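Local coordinates for prenylcyclase (Actinoplanes teichomyceticus, PDB 6IJ1), which probably acts on prenyl substrates as a cyclase or prenyltransferase of the terpene-cyclase type, at residues A222-A227 / P261-A266; L251-V256 / A266-A271. All coordinates share one frame; numbering follows the deposited sequence.

Interaction 1: residues A222-A227 / P261-A266; sequences AARWAA and PGFGDA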
# COMPACT_ATOMS: atom_id res chain seq x y z
N ALA A 222 12.35 -12.52 5.51
CA ALA A 222 10.93 -12.19 5.24
C ALA A 222 10.34 -13.20 4.25
O ALA A 222 9.17 -13.55 4.40
CB ALA A 222 10.83 -10.79 4.70
N ALA A 223 11.11 -13.62 3.25
CA ALA A 223 10.58 -14.57 2.25
C ALA A 223 10.22 -15.88 2.97
O ALA A 223 9.21 -16.48 2.63
CB ALA A 223 11.58 -14.80 1.16
N ARG A 224 11.06 -16.28 3.91
CA ARG A 224 10.81 -17.51 4.65
C ARG A 224 9.55 -17.38 5.51
O ARG A 224 8.73 -18.30 5.57
CB ARG A 224 12.01 -17.89 5.51
CG ARG A 224 13.10 -18.56 4.65
CD ARG A 224 14.53 -18.17 5.03
NE ARG A 224 15.41 -19.07 4.27
CZ ARG A 224 15.86 -18.81 3.05
NH1 ARG A 224 15.51 -17.66 2.44
NH2 ARG A 224 16.65 -19.73 2.40
N TRP A 225 9.37 -16.23 6.18
CA TRP A 225 8.15 -16.01 6.95
C TRP A 225 6.93 -16.12 6.04
O TRP A 225 5.93 -16.81 6.36
CB TRP A 225 8.21 -14.63 7.61
CG TRP A 225 6.92 -14.24 8.25
CD1 TRP A 225 6.49 -14.56 9.51
CD2 TRP A 225 5.89 -13.42 7.67
NE1 TRP A 225 5.23 -14.03 9.76
CE2 TRP A 225 4.85 -13.35 8.62
CE3 TRP A 225 5.71 -12.82 6.43
CZ2 TRP A 225 3.64 -12.65 8.38
CZ3 TRP A 225 4.51 -12.08 6.18
CH2 TRP A 225 3.53 -11.97 7.18
N ALA A 226 6.99 -15.44 4.90
CA ALA A 226 5.84 -15.39 3.98
C ALA A 226 5.53 -16.77 3.42
O ALA A 226 4.35 -17.11 3.25
CB ALA A 226 6.09 -14.37 2.86
N ALA A 227 6.57 -17.57 3.09
CA ALA A 227 6.28 -18.87 2.50
C ALA A 227 5.52 -19.74 3.48
O ALA A 227 4.65 -20.53 3.06
CB ALA A 227 7.60 -19.54 2.07
N PRO A 261 17.41 -16.79 -5.51
CA PRO A 261 16.95 -17.51 -6.70
C PRO A 261 16.40 -18.89 -6.36
O PRO A 261 17.01 -19.68 -5.63
CB PRO A 261 18.22 -17.63 -7.56
CG PRO A 261 19.01 -16.37 -7.13
CD PRO A 261 18.73 -16.12 -5.72
N GLY A 262 15.22 -19.15 -6.92
CA GLY A 262 14.55 -20.42 -6.69
C GLY A 262 13.80 -20.54 -5.38
O GLY A 262 13.01 -21.51 -5.22
N PHE A 263 13.99 -19.63 -4.42
CA PHE A 263 13.30 -19.81 -3.14
C PHE A 263 11.78 -19.67 -3.30
O PHE A 263 11.30 -18.76 -3.99
CB PHE A 263 13.77 -18.79 -2.09
CG PHE A 263 13.07 -18.97 -0.82
CD1 PHE A 263 13.51 -19.90 0.10
CD2 PHE A 263 11.85 -18.31 -0.59
CE1 PHE A 263 12.84 -20.20 1.24
CE2 PHE A 263 11.15 -18.56 0.57
CZ PHE A 263 11.60 -19.52 1.51
N GLY A 264 11.04 -20.57 -2.66
CA GLY A 264 9.56 -20.49 -2.63
C GLY A 264 8.89 -20.69 -3.97
O GLY A 264 7.77 -20.24 -4.12
N ASP A 265 9.54 -21.38 -4.89
CA ASP A 265 8.93 -21.64 -6.22
C ASP A 265 7.54 -22.28 -6.05
O ASP A 265 6.60 -21.86 -6.72
CB ASP A 265 9.86 -22.54 -7.03
CG ASP A 265 9.39 -22.78 -8.44
OD1 ASP A 265 9.50 -21.85 -9.24
OD2 ASP A 265 8.94 -23.89 -8.71
N ALA A 266 7.46 -23.29 -5.19
CA ALA A 266 6.19 -24.02 -4.97
C ALA A 266 5.12 -23.11 -4.38
O ALA A 266 4.00 -23.13 -4.86
CB ALA A 266 6.46 -25.19 -4.06
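Phe-263, on the loop just before helix 265-278, reaches Ala-223, Arg-224 and Ala-227 of helix 216-229, and the backbones come nearest at Ala-227 and Gly-264, whose CA atoms are 6.3 Å apart. Gly-264, third residue of a type II beta turn from Gly-262 to Asp-265 and N-cap of the next helix, has a positive phi, and a CB there would crowd the ring of Phe-263. A chi1 of 179° swings that ring away from its own backbone N and onto the helix. Phe-263 CE2 lies 3.8 Å from Ala-223 CB and 4.0 Å from Ala-227 CB, two methyls one turn apart, small enough to let the ring come close. At the ring's rim Arg-224 CG is 3.6 Å from Phe-263 CZ. The arginine chain, bent at chi2 (142°), then brings its guanidinium alongside in an offset arrangement, planes 25° apart: Arg-224 NH1 lies above the rim, and Phe-263 CE1 over the guanidinium centre. A salt bridge from Arg-224 NH2 to Glu-260 OE2 and a hydrogen bond from Arg-224 NH1 to Ala-220 O hold that group. With no hydrogen bond between the segments, contact rests on apolar packing and on an arginine whose charge Glu-260 answers while its flat face lies against the ring's rim.

Interaction 2: residues L251-V256 / A266-A271; sequences LALRAV and AQIRAA
Val-256 and Ile-268 form the tightest part of this contact between two nearly antiparallel helices, whose axes over 251-256 and 266-271 approach to 9.3 Å at 154°. The two side chains run past each other in opposite directions, and Val-256 CG1 lies 3.6 Å from Ile-268 CG1 and 3.7 Å from Ile-268 CD1. Ile-268 carries its CG1 arm beside the backbone N (chi1 -70°), which brings that arm to Val-256 and turns the CG2 methyl to Leu-253. Both branches of this beta-branched residue are thus used. The second half is somewhat looser: Leu-253 crosses Ile-268 at about a right angle, with Leu-253 CD2 4.0 Å from Ile-268 CG2, while Leu-253 CD1 rests 3.9 Å from Ala-271 CB. Alanine suits that position because its methyl points at the neighbouring helix and lets the long leucine fit against it. Gln-267 turns instead to Ala-227 of helix 216-229, and Arg-269 marks the solvent side, pointing away and paired with Asp-265 on its own helix. Trimming Ile-268 to an alanine is likely to leave Val-256 CG1 and Leu-253 CD2 without their contacts on this residue, and a gap between the helices. Two successive helices packed this way make an antiparallel alpha-alpha hairpin, consistent with the alpha-alpha barrel domains found in terpene cyclases and related prenyl-processing enzymes.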
# COMPACT_ATOMS: atom_id res chain seq x y z
N LEU A 251 0.01 -10.48 -1.29
CA LEU A 251 1.14 -9.86 -0.63
C LEU A 251 2.13 -10.90 -0.14
O LEU A 251 3.35 -10.68 -0.26
CB LEU A 251 0.64 -8.97 0.52
CG LEU A 251 -0.15 -7.79 0.02
CD1 LEU A 251 -1.06 -7.25 1.13
CD2 LEU A 251 0.79 -6.67 -0.53
N ALA A 252 1.65 -12.04 0.37
CA ALA A 252 2.61 -13.08 0.78
C ALA A 252 3.37 -13.59 -0.43
O ALA A 252 4.60 -13.80 -0.33
CB ALA A 252 1.86 -14.24 1.47
N LEU A 253 2.69 -13.83 -1.57
CA LEU A 253 3.38 -14.24 -2.80
C LEU A 253 4.53 -13.27 -3.10
O LEU A 253 5.67 -13.69 -3.39
CB LEU A 253 2.34 -14.29 -3.93
CG LEU A 253 2.77 -14.84 -5.28
CD1 LEU A 253 1.50 -15.11 -6.12
CD2 LEU A 253 3.68 -13.85 -6.06
N ARG A 254 4.22 -11.97 -3.05
CA ARG A 254 5.22 -10.96 -3.42
C ARG A 254 6.38 -10.94 -2.45
O ARG A 254 7.53 -10.77 -2.92
CB ARG A 254 4.51 -9.61 -3.43
CG ARG A 254 3.68 -9.43 -4.67
CD ARG A 254 2.66 -8.29 -4.57
NE ARG A 254 3.38 -7.01 -4.41
CZ ARG A 254 2.75 -5.86 -4.24
NH1 ARG A 254 1.41 -5.83 -4.22
NH2 ARG A 254 3.48 -4.76 -4.08
N ALA A 255 6.16 -11.23 -1.17
CA ALA A 255 7.26 -11.29 -0.20
C ALA A 255 8.13 -12.53 -0.47
O ALA A 255 9.38 -12.46 -0.38
CB ALA A 255 6.71 -11.26 1.22
N VAL A 256 7.51 -13.65 -0.82
CA VAL A 256 8.31 -14.85 -1.11
C VAL A 256 9.23 -14.57 -2.28
O VAL A 256 10.38 -15.04 -2.31
CB VAL A 256 7.37 -16.02 -1.41
CG1 VAL A 256 8.25 -17.24 -1.85
CG2 VAL A 256 6.65 -16.43 -0.20
N ALA A 266 7.46 -23.29 -5.19
CA ALA A 266 6.19 -24.02 -4.97
C ALA A 266 5.12 -23.11 -4.38
O ALA A 266 4.00 -23.13 -4.86
CB ALA A 266 6.46 -25.19 -4.06
N GLN A 267 5.48 -22.34 -3.36
CA GLN A 267 4.49 -21.46 -2.69
C GLN A 267 4.00 -20.38 -3.65
O GLN A 267 2.81 -20.06 -3.63
CB GLN A 267 5.13 -20.90 -1.42
CG GLN A 267 5.32 -21.94 -0.33
CD GLN A 267 6.64 -22.67 -0.40
OE1 GLN A 267 7.37 -22.59 -1.37
NE2 GLN A 267 6.94 -23.39 0.66
N ILE A 268 4.89 -19.83 -4.46
CA ILE A 268 4.49 -18.77 -5.41
C ILE A 268 3.53 -19.38 -6.44
O ILE A 268 2.51 -18.77 -6.70
CB ILE A 268 5.73 -18.12 -6.06
CG1 ILE A 268 6.50 -17.28 -5.04
CG2 ILE A 268 5.35 -17.31 -7.28
CD1 ILE A 268 7.85 -16.84 -5.53
N ARG A 269 3.85 -20.56 -6.98
CA ARG A 269 2.94 -21.17 -7.98
C ARG A 269 1.59 -21.51 -7.32
O ARG A 269 0.56 -21.30 -7.96
CB ARG A 269 3.61 -22.37 -8.66
CG ARG A 269 4.67 -21.98 -9.68
CD ARG A 269 5.30 -23.12 -10.44
NE ARG A 269 6.26 -23.90 -9.67
CZ ARG A 269 5.94 -25.03 -9.08
NH1 ARG A 269 4.72 -25.51 -9.26
NH2 ARG A 269 6.81 -25.66 -8.33
N ALA A 270 1.62 -22.00 -6.09
CA ALA A 270 0.37 -22.36 -5.39
C ALA A 270 -0.48 -21.11 -5.13
O ALA A 270 -1.69 -21.17 -5.36
CB ALA A 270 0.68 -23.11 -4.11
N ALA A 271 0.15 -20.03 -4.66
CA ALA A 271 -0.59 -18.79 -4.37
C ALA A 271 -1.15 -18.21 -5.66
O ALA A 271 -2.28 -17.74 -5.66
CB ALA A 271 0.30 -17.81 -3.64

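How the interactions relate
Interactions 1 and 2 lie side by side, their centres 7 Å apart, and both place the start of helix 265-278 against its two predecessors: its preceding loop against helix 216-229, its first turns against helix 246-256. Val-256 links them, since Val-256 CG2 lies 3.5 Å from Ala-227 N and its side chain also meets Phe-263, while its other methyl serves interaction 2. Alanines also meet between helices 216-229 and 246-256: Ala-226 CB is 3.6 Å from Ala-255 CB, and Ala-223 CB is 3.6 Å from Ala-255 O. Three consecutive helices are thereby packed together. The contacts sit about 21 and 17 Å, centre to centre, from the middle of the chain, toward its periphery.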